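Local coordinates for hypothetical protein (Psychrobacter arcticus, PDB 2I9W) that is of unknown function but binds two zinc ions, one in an N-terminal zinc-binding domain and one in a SEC-C motif, and carries an NTF2-like domain between them, at residues L24-D28 with C29-Y33; T75-P78 with A79-D82; T59-S62 with A63-V67. All coordinates share one frame; numbering follows the deposited sequence.

Contact 1: L24-D28 with C29-Y33; sequences LLYQD and CCQPY. With ZN (zinc ion), chain B.
Gln31 lays its aliphatic chain on the ring of Tyr26, and the turn between them carries Cys29 and Cys30, two ligands of a zinc ion. The Gln31 CB sits 3.4 Å from the centroid of the Tyr26 ring, nearly straight over the face, a CH-pi contact. With CG anti to the Gln31 backbone N (chi1 -174°) and the rest of the chain extended, CG passes out over the CE2 side of the ring, 3.5 Å from Tyr26 CE2. The carboxamide ends up almost parallel to the ring, the planes 4° apart, with Gln31 OE1 3.6 Å from Tyr26 CD2. That oxygen accepts a hydrogen bond from Ser5 OG, while Tyr26 OH is bonded to ND1 of His34, so both polar ends are tied outside the turn.

Next to this CH-pi contact the Tyr26 carbonyl is gripped twice. Cys29 N donates to Tyr26 O at 2.9 Å and Gln31 N donates to the same oxygen at 3.1 Å, from opposite faces of the carbonyl plane. The first is the i+3 bond of the 3-10 turn; the second spans five residues and ties Gln31, near the beginning of the following helical stretch, to the same oxygen.

Cys29 SG binds the zinc at 2.3 Å, its sulfur placed anti to the backbone N (chi1 -172°), and Cys30 SG binds it at 2.4 Å. Cys9 and Cys11 complete the site. A water donates to Cys29 O at 2.6 Å and, weakly, to Asp28 O. Four sulfur ligands, probably all thiolates, suit a structural rather than a hydrolytic zinc, and the bonds from Cys29 N and Gln31 N to Tyr26 O hold the backbone on either side of Cys30.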
loop_
_atom_site.group_PDB
_atom_site.type_symbol
_atom_site.label_atom_id
_atom_site.label_comp_id
_atom_site.label_asym_id
_atom_site.label_seq_id
_atom_site.Cartn_x
_atom_site.Cartn_y
_atom_site.Cartn_z
ATOM N N LEU A 24 0.595 7.952 -16.900
ATOM C CA LEU A 24 -0.716 8.537 -16.594
ATOM C C LEU A 24 -0.615 9.691 -15.619
ATOM O O LEU A 24 0.311 9.748 -14.797
ATOM C CB LEU A 24 -1.676 7.481 -16.046
ATOM C CG LEU A 24 -1.878 6.159 -16.770
ATOM C CD1 LEU A 24 -2.881 5.235 -16.011
ATOM C CD2 LEU A 24 -2.367 6.423 -18.192
ATOM N N LEU A 25 -1.550 10.631 -15.749
ATOM C CA LEU A 25 -1.713 11.720 -14.782
ATOM C C LEU A 25 -2.344 11.230 -13.495
ATOM O O LEU A 25 -3.111 10.253 -13.465
ATOM C CB LEU A 25 -2.566 12.850 -15.332
ATOM C CG LEU A 25 -2.055 13.564 -16.607
ATOM C CD1 LEU A 25 -2.943 14.786 -16.949
ATOM C CD2 LEU A 25 -0.574 13.946 -16.464
ATOM N N TYR A 26 -2.017 11.920 -12.404
ATOM C CA TYR A 26 -2.627 11.601 -11.099
ATOM C C TYR A 26 -4.181 11.455 -11.164
ATOM O O TYR A 26 -4.743 10.410 -10.754
ATOM C CB TYR A 26 -2.184 12.653 -10.089
ATOM C CG TYR A 26 -2.749 12.475 -8.692
ATOM C CD1 TYR A 26 -2.674 11.258 -8.013
ATOM C CD2 TYR A 26 -3.368 13.536 -8.033
ATOM C CE1 TYR A 26 -3.175 11.130 -6.704
ATOM C CE2 TYR A 26 -3.884 13.407 -6.723
ATOM C CZ TYR A 26 -3.805 12.197 -6.080
ATOM O OH TYR A 26 -4.312 12.064 -4.802
ATOM N N GLN A 27 -4.864 12.450 -11.737
ATOM C CA GLN A 27 -6.325 12.393 -11.867
ATOM C C GLN A 27 -6.844 11.139 -12.570
ATOM O O GLN A 27 -7.993 10.729 -12.367
ATOM C CB GLN A 27 -6.866 13.636 -12.581
ATOM C CG GLN A 27 -6.421 13.818 -14.016
ATOM C CD GLN A 27 -6.908 15.152 -14.637
ATOM O OE1 GLN A 27 -7.476 16.006 -13.966
ATOM N NE2 GLN A 27 -6.647 15.317 -15.909
ATOM N N ASP A 28 -5.998 10.548 -13.403
ATOM C CA ASP A 28 -6.363 9.417 -14.233
ATOM C C ASP A 28 -5.848 8.110 -13.677
ATOM O O ASP A 28 -6.004 7.084 -14.322
ATOM C CB ASP A 28 -5.782 9.608 -15.649
ATOM C CG ASP A 28 -6.412 10.751 -16.375
ATOM O OD1 ASP A 28 -7.643 10.889 -16.232
ATOM O OD2 ASP A 28 -5.677 11.496 -17.044
ATOM N N CYS A 29 -5.189 8.154 -12.517
ATOM C CA CYS A 29 -4.520 6.982 -11.936
ATOM C C CYS A 29 -4.916 6.811 -10.448
ATOM O O CYS A 29 -5.976 6.254 -10.165
ATOM C CB CYS A 29 -2.989 7.068 -12.147
ATOM S SG CYS A 29 -2.058 5.572 -11.688
ATOM N N CYS A 30 -4.112 7.349 -9.502
ATOM C CA CYS A 30 -4.333 7.092 -8.084
ATOM C C CYS A 30 -5.391 8.011 -7.443
ATOM O O CYS A 30 -5.978 7.661 -6.408
ATOM C CB CYS A 30 -2.988 7.231 -7.367
ATOM S SG CYS A 30 -1.820 5.820 -7.628
ATOM N N GLN A 31 -5.620 9.204 -8.024
ATOM C CA GLN A 31 -6.447 10.203 -7.340
ATOM C C GLN A 31 -7.859 9.680 -7.018
ATOM O O GLN A 31 -8.348 9.903 -5.946
ATOM C CB GLN A 31 -6.521 11.509 -8.134
ATOM C CG GLN A 31 -7.249 12.567 -7.381
ATOM C CD GLN A 31 -7.265 13.886 -8.123
ATOM O OE1 GLN A 31 -6.721 14.016 -9.218
ATOM N NE2 GLN A 31 -7.881 14.866 -7.518
ATOM N N PRO A 32 -8.519 8.957 -7.954
ATOM C CA PRO A 32 -9.846 8.427 -7.600
ATOM C C PRO A 32 -9.909 7.547 -6.324
ATOM O O PRO A 32 -10.914 7.544 -5.602
ATOM C CB PRO A 32 -10.235 7.615 -8.856
ATOM C CG PRO A 32 -9.442 8.253 -9.952
ATOM C CD PRO A 32 -8.132 8.617 -9.335
ATOM N N TYR A 33 -8.827 6.821 -6.069
ATOM C CA TYR A 33 -8.734 5.901 -4.969
ATOM C C TYR A 33 -8.507 6.709 -3.717
ATOM O O TYR A 33 -9.102 6.431 -2.693
ATOM C CB TYR A 33 -7.631 4.859 -5.242
ATOM C CG TYR A 33 -8.001 4.059 -6.444
ATOM C CD1 TYR A 33 -8.898 3.006 -6.336
ATOM C CD2 TYR A 33 -7.565 4.412 -7.696
ATOM C CE1 TYR A 33 -9.310 2.316 -7.433
ATOM C CE2 TYR A 33 -8.001 3.746 -8.826
ATOM C CZ TYR A 33 -8.882 2.696 -8.677
ATOM O OH TYR A 33 -9.312 1.978 -9.767
HETATM ZN ZN ZN B . -0.900 6.197 -9.767
HETATM O O HOH W 1 -7.820 5.743 -11.951
#

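Contact 2: T75-P78 with A79-D82; sequences TTLP and AQQD
The Gln81 side chain leaves with CG anti to the carbonyl carbon (chi1 -73°) and runs extended (chi2 179°), which turns its amide back over the preceding loop to Thr76. There Gln81 NE2 donates to Thr76 O at 2.8 Å; the bond is almost straight at 172°, and the donor lies in the carbonyl plane while the acceptor lies in the amide plane. Further back along the side chain, Gln81 CG rests 3.5 Å from Thr76 O. The Gln80 side chain crosses that of Thr76 at about a right angle, its OE1 3.6 Å from Thr76 CG2 and from Leu77 CB; its NE2 is bonded to the backbone O of Asp155. Gln80 and Gln81 belong to a short, weakly bonded helical turn around 78-81, in the NTF2-like region of the chain, entered through Pro78 after helix 69-74. Gln80 N donates to Leu77 O at 2.9 Å and Gln81 N to Pro78 O at 3.1 Å. A water also donates to Pro78 O and accepts from Asp82 N, bridging the exit of the turn. The Leu77 side chain packs on Val139 and Ile141 of strand 128-142 and on Ile169, beside the second zinc site.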
loop_
_atom_site.group_PDB
_atom_site.type_symbol
_atom_site.label_atom_id
_atom_site.label_comp_id
_atom_site.label_asym_id
_atom_site.label_seq_id
_atom_site.Cartn_x
_atom_site.Cartn_y
_atom_site.Cartn_z
ATOM N N THR A 75 -5.716 1.977 4.635
ATOM C CA THR A 75 -5.456 0.816 3.802
ATOM C C THR A 75 -4.542 -0.200 4.514
ATOM O O THR A 75 -4.085 -1.150 3.860
ATOM C CB THR A 75 -4.848 1.182 2.414
ATOM O OG1 THR A 75 -3.639 1.932 2.571
ATOM C CG2 THR A 75 -5.872 2.001 1.566
ATOM N N THR A 76 -4.245 0.017 5.799
ATOM C CA THR A 76 -3.564 -0.981 6.622
ATOM C C THR A 76 -4.597 -1.894 7.269
ATOM O O THR A 76 -5.710 -1.443 7.586
ATOM C CB THR A 76 -2.713 -0.293 7.685
ATOM O OG1 THR A 76 -1.803 0.573 7.035
ATOM C CG2 THR A 76 -1.880 -1.300 8.517
ATOM N N LEU A 77 -4.235 -3.159 7.433
ATOM C CA LEU A 77 -5.076 -4.142 8.133
ATOM C C LEU A 77 -5.781 -3.475 9.292
ATOM O O LEU A 77 -5.109 -2.864 10.125
ATOM C CB LEU A 77 -4.226 -5.309 8.668
ATOM C CG LEU A 77 -5.102 -6.457 9.207
ATOM C CD1 LEU A 77 -5.745 -7.219 8.045
ATOM C CD2 LEU A 77 -4.289 -7.397 10.077
ATOM N N PRO A 78 -7.138 -3.527 9.329
ATOM C CA PRO A 78 -7.874 -2.773 10.373
ATOM C C PRO A 78 -7.383 -3.010 11.841
ATOM O O PRO A 78 -7.283 -2.066 12.607
ATOM C CB PRO A 78 -9.330 -3.203 10.147
ATOM C CG PRO A 78 -9.393 -3.559 8.672
ATOM C CD PRO A 78 -8.070 -4.203 8.406
ATOM N N ALA A 79 -7.041 -4.252 12.181
ATOM C CA ALA A 79 -6.531 -4.613 13.511
ATOM C C ALA A 79 -5.224 -3.943 13.892
ATOM O O ALA A 79 -4.872 -3.950 15.070
ATOM C CB ALA A 79 -6.372 -6.141 13.625
ATOM N N GLN A 80 -4.496 -3.409 12.907
ATOM C CA GLN A 80 -3.209 -2.739 13.144
ATOM C C GLN A 80 -3.316 -1.226 13.163
ATOM O O GLN A 80 -2.360 -0.544 13.511
ATOM C CB GLN A 80 -2.203 -3.127 12.050
ATOM C CG GLN A 80 -1.771 -4.564 12.078
ATOM C CD GLN A 80 -0.758 -4.901 11.007
ATOM O OE1 GLN A 80 -0.943 -4.563 9.842
ATOM N NE2 GLN A 80 0.330 -5.561 11.395
ATOM N N GLN A 81 -4.460 -0.690 12.736
ATOM C CA GLN A 81 -4.557 0.729 12.471
ATOM C C GLN A 81 -4.318 1.577 13.714
ATOM O O GLN A 81 -3.617 2.564 13.628
ATOM C CB GLN A 81 -5.906 1.084 11.859
ATOM C CG GLN A 81 -6.006 0.612 10.424
ATOM C CD GLN A 81 -7.348 0.939 9.785
ATOM O OE1 GLN A 81 -8.139 1.655 10.359
ATOM N NE2 GLN A 81 -7.618 0.366 8.625
ATOM N N ASP A 82 -4.881 1.167 14.845
ATOM C CA ASP A 82 -4.645 1.846 16.133
ATOM C C ASP A 82 -3.203 1.747 16.643
ATOM O O ASP A 82 -2.842 2.419 17.603
ATOM C CB ASP A 82 -5.605 1.326 17.210
ATOM C CG ASP A 82 -7.037 1.788 17.002
ATOM O OD1 ASP A 82 -7.299 2.582 16.057
ATOM O OD2 ASP A 82 -7.907 1.353 17.797
HETATM O O HOH W 2 -6.971 -1.019 15.086
#

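Contact 3: T59-S62 with A63-V67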
loop_
_atom_site.group_PDB
_atom_site.type_symbol
_atom_site.label_atom_id
_atom_site.label_comp_id
_atom_site.label_asym_id
_atom_site.label_seq_id
_atom_site.Cartn_x
_atom_site.Cartn_y
_atom_site.Cartn_z
ATOM N N THR A 59 -1.158 2.913 -5.106
ATOM C CA THR A 59 -1.907 4.010 -4.422
ATOM C C THR A 59 -1.269 4.381 -3.085
ATOM O O THR A 59 -1.280 5.546 -2.713
ATOM C CB THR A 59 -3.438 3.692 -4.233
ATOM O OG1 THR A 59 -3.598 2.562 -3.333
ATOM C CG2 THR A 59 -4.119 3.454 -5.605
ATOM N N ARG A 60 -0.726 3.412 -2.355
ATOM C CA ARG A 60 -0.026 3.755 -1.099
ATOM C C ARG A 60 1.255 4.581 -1.334
ATOM O O ARG A 60 1.500 5.569 -0.686
ATOM C CB ARG A 60 0.225 2.508 -0.254
ATOM C CG ARG A 60 -1.044 1.806 0.288
ATOM C CD ARG A 60 -0.669 0.476 0.993
ATOM N NE ARG A 60 0.393 0.629 2.011
ATOM C CZ ARG A 60 0.210 1.047 3.260
ATOM N NH1 ARG A 60 -1.008 1.355 3.698
ATOM N NH2 ARG A 60 1.260 1.145 4.074
ATOM N N TYR A 61 2.070 4.142 -2.286
ATOM C CA TYR A 61 3.252 4.899 -2.693
ATOM C C TYR A 61 2.891 6.360 -3.040
ATOM O O TYR A 61 3.491 7.297 -2.548
ATOM C CB TYR A 61 3.933 4.224 -3.896
ATOM C CG TYR A 61 5.033 5.099 -4.407
ATOM C CD1 TYR A 61 6.237 5.134 -3.775
ATOM C CD2 TYR A 61 4.823 5.945 -5.489
ATOM C CE1 TYR A 61 7.264 6.007 -4.188
ATOM C CE2 TYR A 61 5.806 6.821 -5.913
ATOM C CZ TYR A 61 7.043 6.855 -5.248
ATOM O OH TYR A 61 8.051 7.700 -5.668
ATOM N N SER A 62 1.867 6.527 -3.862
ATOM C CA SER A 62 1.414 7.882 -4.258
ATOM C C SER A 62 0.912 8.672 -3.043
ATOM O O SER A 62 1.108 9.890 -2.976
ATOM C CB SER A 62 0.311 7.757 -5.308
ATOM O OG SER A 62 0.866 7.152 -6.453
ATOM N N ALA A 63 0.341 7.976 -2.058
ATOM C CA ALA A 63 -0.092 8.637 -0.809
ATOM C C ALA A 63 1.135 9.061 0.018
ATOM O O ALA A 63 1.078 10.054 0.691
ATOM C CB ALA A 63 -1.039 7.708 -0.006
ATOM N N PHE A 64 2.236 8.314 -0.043
ATOM C CA PHE A 64 3.499 8.749 0.611
ATOM C C PHE A 64 3.991 10.035 -0.050
ATOM O O PHE A 64 4.229 11.063 0.600
ATOM C CB PHE A 64 4.571 7.657 0.514
ATOM C CG PHE A 64 4.290 6.450 1.390
ATOM C CD1 PHE A 64 3.878 6.647 2.701
ATOM C CD2 PHE A 64 4.482 5.169 0.942
ATOM C CE1 PHE A 64 3.628 5.576 3.541
ATOM C CE2 PHE A 64 4.215 4.086 1.796
ATOM C CZ PHE A 64 3.777 4.323 3.076
ATOM N N VAL A 65 4.086 9.996 -1.379
ATOM C CA VAL A 65 4.642 11.124 -2.126
ATOM C C VAL A 65 3.820 12.397 -1.908
ATOM O O VAL A 65 4.404 13.482 -1.665
ATOM C CB VAL A 65 4.721 10.794 -3.638
ATOM C CG1 VAL A 65 5.210 12.070 -4.433
ATOM C CG2 VAL A 65 5.607 9.615 -3.866
ATOM N N LEU A 66 2.489 12.264 -1.964
ATOM C CA LEU A 66 1.571 13.401 -1.878
ATOM C C LEU A 66 1.160 13.758 -0.446
ATOM O O LEU A 66 0.475 14.752 -0.225
ATOM C CB LEU A 66 0.336 13.169 -2.751
ATOM C CG LEU A 66 0.614 12.953 -4.267
ATOM C CD1 LEU A 66 -0.667 12.537 -5.024
ATOM C CD2 LEU A 66 1.275 14.178 -4.979
ATOM N N VAL A 67 1.626 12.966 0.518
ATOM C CA VAL A 67 1.446 13.205 1.990
ATOM C C VAL A 67 -0.039 13.121 2.376
ATOM O O VAL A 67 -0.672 14.097 2.800
ATOM C CB VAL A 67 2.140 14.484 2.567
ATOM C CG1 VAL A 67 2.117 14.417 4.100
ATOM C CG2 VAL A 67 3.579 14.623 2.065
#
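Val65 stands one helical turn beyond Tyr61 and sets a methyl over its ring, the main side-chain contact in this piece of helix 53-66. The Val65 CG2 lies 3.8 Å from the centroid of the Tyr61 ring, 29° off the normal, a CH-pi contact displaced toward the phenol end: its closest ring atom is Tyr61 CZ, 3.4 Å away. Tyr61 reaches this position because its CG is anti to the backbone N (chi1 173°), and the two side chains cross obliquely. Tyr61 OH makes a weak hydrogen bond to Gly100 N.

The second pair, Arg60 and Phe64, lies side by side and points the same way. Contact is loose, with Arg60 NH2 4.2 Å from Phe64 CZ and the guanidinium turned nearly perpendicular to the ring. Arg60 NH1 is hydrogen-bonded to Ile72 O and Thr75 OG1, two acceptors that hold this nitrogen in place. Phe64 comes closer to the backbone, obliquely, its CD2 3.4 Å from Arg60 O.

Backbone bonds follow the alpha-helical pattern. Phe64 N donates to Arg60 O at 2.9 Å and Val65 N to Tyr61 O at 3.0 Å, while Ala63 N pairs with Thr59 O and Leu66 N with Ser62 O. The helix then ends in a Schellman motif, Val67 taking a positive phi of 65°.

Around it, the helix is enclosed on several sides. Tyr61 and Val65 pack on Leu101 and Trp98 of strand 97-107. Ala63 and Phe64 meet helix 69-74, and Phe64 also makes an edge-to-face contact with Trp92. Thr59, Ser62 and Ala63 touch helix 31-39, joining the N-terminal zinc-binding region to the NTF2-like domain.

How the contacts relate
Contact 3 is the middle piece, touching both of the others, while contacts 1 and 2 have centres 24 Å apart and do not meet. Toward contact 1, whose centre is 11 Å from that of contact 3, Ser62 OG packs 3.2 Å from the zinc ligand Cys30 SG, and Leu66 CD1 lies 3.3 Å from Tyr26 CZ. Toward contact 2, centred 17 Å away, Arg60 NH1 probably bonds Thr75 OG1 at 2.9 Å. Contact 1 holds two ligands of the first zinc, about 4 Å from the Ser62 side chain; the second lies about 6 Å from that of Leu77. Helix 53-66 touches the first site directly and the second only indirectly, through Arg60 and the loop that carries Leu77.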